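Local structure of homoserine O-acetyltransferase (Bacillus anthracis str. 'Ames Ancestor', 3I1I) at residues A[135-140]-A[162-167]. The protein probably transfers an acetyl group from acetyl-CoA to the hydroxyl of homoserine, an early step of methionine biosynthesis. Numbering follows the deposited sequence.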
HETATM    1  N   MSE A 135      -4.656  30.108   9.610  1.00 26.05           N
HETATM    2  CA  MSE A 135      -6.010  30.464   9.303  1.00 26.66           C
HETATM    3  C   MSE A 135      -6.871  30.522  10.556  1.00 26.52           C
HETATM    4  O   MSE A 135      -7.557  31.501  10.759  1.00 27.49           O
HETATM    5  CB  MSE A 135      -6.604  29.513   8.301  1.00 27.12           C
HETATM    6  CG  MSE A 135      -6.090  29.784   6.909  1.00 30.78           C
HETATM    7 SE   MSE A 135      -6.588  28.310   5.747  0.65 35.97          SE
HETATM    8  CE  MSE A 135      -8.538  28.356   6.045  1.00 28.04           C
ATOM      9  N   GLN A 136      -6.812  29.498  11.400  1.00 25.38           N
ATOM     10  CA  GLN A 136      -7.557  29.488  12.643  1.00 25.13           C
ATOM     11  C   GLN A 136      -7.284  30.739  13.509  1.00 25.90           C
ATOM     12  O   GLN A 136      -8.190  31.316  14.105  1.00 24.92           O
ATOM     13  CB  GLN A 136      -7.175  28.262  13.445  1.00 24.85           C
ATOM     14  CG  GLN A 136      -7.742  26.944  12.914  1.00 24.31           C
ATOM     15  CD  GLN A 136      -7.216  25.773  13.728  1.00 24.51           C
ATOM     16  OE1 GLN A 136      -6.070  25.792  14.201  1.00 18.99           O
ATOM     17  NE2 GLN A 136      -8.058  24.782  13.941  1.00 22.76           N
ATOM     18  N   CYS A 137      -6.019  31.133  13.570  1.00 26.24           N
ATOM     19  CA  CYS A 137      -5.626  32.276  14.326  1.00 26.87           C
ATOM     20  C   CYS A 137      -6.275  33.575  13.816  1.00 27.03           C
ATOM     21  O   CYS A 137      -6.653  34.430  14.627  1.00 25.68           O
ATOM     22  CB  CYS A 137      -4.115  32.409  14.292  1.00 27.65           C
ATOM     23  SG  CYS A 137      -3.542  33.659  15.400  1.00 28.19           S
ATOM     24  N   GLU A 138      -6.416  33.718  12.496  1.00 27.23           N
ATOM     25  CA  GLU A 138      -7.105  34.882  11.946  1.00 27.81           C
ATOM     26  C   GLU A 138      -8.518  34.912  12.432  1.00 26.44           C
ATOM     27  O   GLU A 138      -9.038  35.980  12.770  1.00 25.04           O
ATOM     28  CB  GLU A 138      -7.188  34.869  10.436  1.00 28.76           C
ATOM     29  CG  GLU A 138      -5.873  34.784   9.757  1.00 35.70           C
ATOM     30  CD  GLU A 138      -5.258  36.114   9.568  1.00 44.58           C
ATOM     31  OE1 GLU A 138      -5.162  36.509   8.372  1.00 52.43           O
ATOM     32  OE2 GLU A 138      -4.867  36.741  10.597  1.00 49.60           O
ATOM     33  N   LEU A 139      -9.157  33.745  12.409  1.00 25.77           N
ATOM     34  CA  LEU A 139     -10.534  33.648  12.898  1.00 25.58           C
ATOM     35  C   LEU A 139     -10.603  33.996  14.381  1.00 24.66           C
ATOM     36  O   LEU A 139     -11.417  34.784  14.774  1.00 23.39           O
ATOM     37  CB  LEU A 139     -11.139  32.256  12.637  1.00 25.91           C
ATOM     38  CG  LEU A 139     -12.438  31.901  13.394  1.00 24.99           C
ATOM     39  CD1 LEU A 139     -13.445  33.017  13.185  1.00 26.65           C
ATOM     40  CD2 LEU A 139     -13.028  30.552  12.958  1.00 24.53           C
ATOM     41  N   ILE A 140      -9.739  33.406  15.197  1.00 24.71           N
ATOM     42  CA  ILE A 140      -9.739  33.683  16.646  1.00 25.15           C
ATOM     43  C   ILE A 140      -9.556  35.202  16.913  1.00 25.77           C
ATOM     44  O   ILE A 140     -10.302  35.802  17.687  1.00 24.70           O
ATOM     45  CB  ILE A 140      -8.626  32.866  17.359  1.00 24.95           C
ATOM     46  CG1 ILE A 140      -8.922  31.340  17.242  1.00 27.05           C
ATOM     47  CG2 ILE A 140      -8.510  33.239  18.816  1.00 23.12           C
ATOM     48  CD1 ILE A 140     -10.199  30.911  17.960  1.00 25.15           C
ATOM     49  N   GLN A 162       0.025  21.493  17.947  1.00 19.36           N
ATOM     50  CA  GLN A 162       1.422  21.670  18.267  1.00 19.56           C
ATOM     51  C   GLN A 162       1.961  22.883  17.522  1.00 18.56           C
ATOM     52  O   GLN A 162       2.785  23.602  18.049  1.00 17.06           O
ATOM     53  CB  GLN A 162       2.239  20.426  17.939  1.00 19.75           C
ATOM     54  CG  GLN A 162       2.107  19.324  18.956  1.00 22.44           C
ATOM     55  CD  GLN A 162       2.696  18.012  18.435  1.00 24.70           C
ATOM     56  OE1 GLN A 162       3.808  17.657  18.785  1.00 23.92           O
ATOM     57  NE2 GLN A 162       1.950  17.312  17.574  1.00 25.87           N
ATOM     58  N   GLN A 163       1.489  23.100  16.308  1.00 18.44           N
ATOM     59  CA  GLN A 163       1.912  24.263  15.525  1.00 19.37           C
ATOM     60  C   GLN A 163       1.464  25.576  16.204  1.00 19.63           C
ATOM     61  O   GLN A 163       2.226  26.533  16.288  1.00 20.30           O
ATOM     62  CB  GLN A 163       1.403  24.145  14.093  1.00 19.78           C
ATOM     63  CG  GLN A 163       2.090  23.047  13.273  1.00 20.26           C
ATOM     64  CD  GLN A 163       3.527  23.410  12.905  1.00 23.57           C
ATOM     65  OE1 GLN A 163       4.138  24.293  13.518  1.00 24.11           O
ATOM     66  NE2 GLN A 163       4.073  22.733  11.891  1.00 23.98           N
ATOM     67  N   TRP A 164       0.279  25.580  16.787  1.00 19.85           N
ATOM     68  CA  TRP A 164      -0.146  26.690  17.650  1.00 20.60           C
ATOM     69  C   TRP A 164       0.808  26.969  18.819  1.00 20.35           C
ATOM     70  O   TRP A 164       1.204  28.113  19.065  1.00 19.57           O
ATOM     71  CB  TRP A 164      -1.520  26.395  18.264  1.00 20.97           C
ATOM     72  CG  TRP A 164      -2.643  26.886  17.480  1.00 20.76           C
ATOM     73  CD1 TRP A 164      -3.311  26.209  16.540  1.00 19.72           C
ATOM     74  CD2 TRP A 164      -3.268  28.174  17.584  1.00 19.93           C
ATOM     75  NE1 TRP A 164      -4.320  26.975  16.046  1.00 21.50           N
ATOM     76  CE2 TRP A 164      -4.303  28.198  16.661  1.00 19.73           C
ATOM     77  CE3 TRP A 164      -3.032  29.303  18.356  1.00 19.19           C
ATOM     78  CZ2 TRP A 164      -5.129  29.297  16.495  1.00 21.69           C
ATOM     79  CZ3 TRP A 164      -3.862  30.401  18.192  1.00 19.83           C
ATOM     80  CH2 TRP A 164      -4.874  30.399  17.263  1.00 20.49           C
ATOM     81  N   ALA A 165       1.143  25.914  19.555  1.00 19.98           N
ATOM     82  CA  ALA A 165       2.018  26.048  20.712  1.00 19.87           C
ATOM     83  C   ALA A 165       3.415  26.589  20.318  1.00 19.84           C
ATOM     84  O   ALA A 165       3.997  27.435  21.012  1.00 20.06           O
ATOM     85  CB  ALA A 165       2.134  24.722  21.448  1.00 19.10           C
ATOM     86  N   VAL A 166       3.932  26.122  19.198  1.00 19.67           N
ATOM     87  CA  VAL A 166       5.230  26.592  18.710  1.00 20.13           C
ATOM     88  C   VAL A 166       5.128  28.041  18.179  1.00 21.09           C
ATOM     89  O   VAL A 166       5.891  28.896  18.578  1.00 21.31           O
ATOM     90  CB  VAL A 166       5.795  25.644  17.612  1.00 19.23           C
ATOM     91  CG1 VAL A 166       6.980  26.267  16.903  1.00 17.93           C
ATOM     92  CG2 VAL A 166       6.165  24.307  18.241  1.00 17.43           C
ATOM     93  N   HIS A 167       4.159  28.316  17.315  1.00 21.87           N
ATOM     94  CA  HIS A 167       4.163  29.572  16.593  1.00 22.22           C
ATOM     95  C   HIS A 167       3.344  30.695  17.171  1.00 22.83           C
ATOM     96  O   HIS A 167       3.523  31.811  16.747  1.00 23.01           O
ATOM     97  CB  HIS A 167       3.810  29.329  15.145  1.00 22.21           C
ATOM     98  CG  HIS A 167       4.863  28.570  14.416  1.00 23.96           C
ATOM     99  ND1 HIS A 167       5.891  29.190  13.730  1.00 25.29           N
ATOM    100  CD2 HIS A 167       5.098  27.236  14.325  1.00 24.77           C
ATOM    101  CE1 HIS A 167       6.686  28.266  13.206  1.00 24.94           C
ATOM    102  NE2 HIS A 167       6.236  27.073  13.561  1.00 24.62           N
TER
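Trp164 reaches across from helix 156-167 and points the six-membered end of its indole at helix 129-142, while its one polar side-chain atom is met by Gln136. The bond runs from Trp164 NE1 to Gln136 OE1, 2.8 Å long and nearly straight at 167°. The oxygen lies almost in the indole plane, whereas the N-H approaches it tilted from the carbonyl plane, with amide and ring turned 51° apart. Gln136 CB comes in at the same ring's edge, 3.8 Å from Trp164 CZ2.

The CZ2-CH2 corner of the ring meets Cys137 by backbone as well as side chain, with Cys137 CA 3.6 Å from Trp164 CH2. Cys137 SG, turned anti to its own backbone N and so brought near the indole, makes an oblique sulfur-aromatic contact 4.8 Å from the centroid of the Trp164 six-membered ring. Ile140 CG1 is a looser neighbour, 4.2 Å from Trp164 CH2.

The pair illustrates how an alpha/beta hydrolase fold joins two of the helices flanking its central sheet: helix 156-167 follows the probable nucleophile elbow at Ser155, and the segment axes, 11.8 Å apart at an angle of 71°, are spanned chiefly by the indole of Trp164, through which every contact of 162-167 passes.

Further out, the indole N-H needs the amide oxygen, and a hydrogen bond between Gln136 NE2 and Thr91 OG1 holds the amide from its other end, limiting its rotation. Leu148, Ala133 and the obliquely turned ring of Tyr168 also touch Trp164.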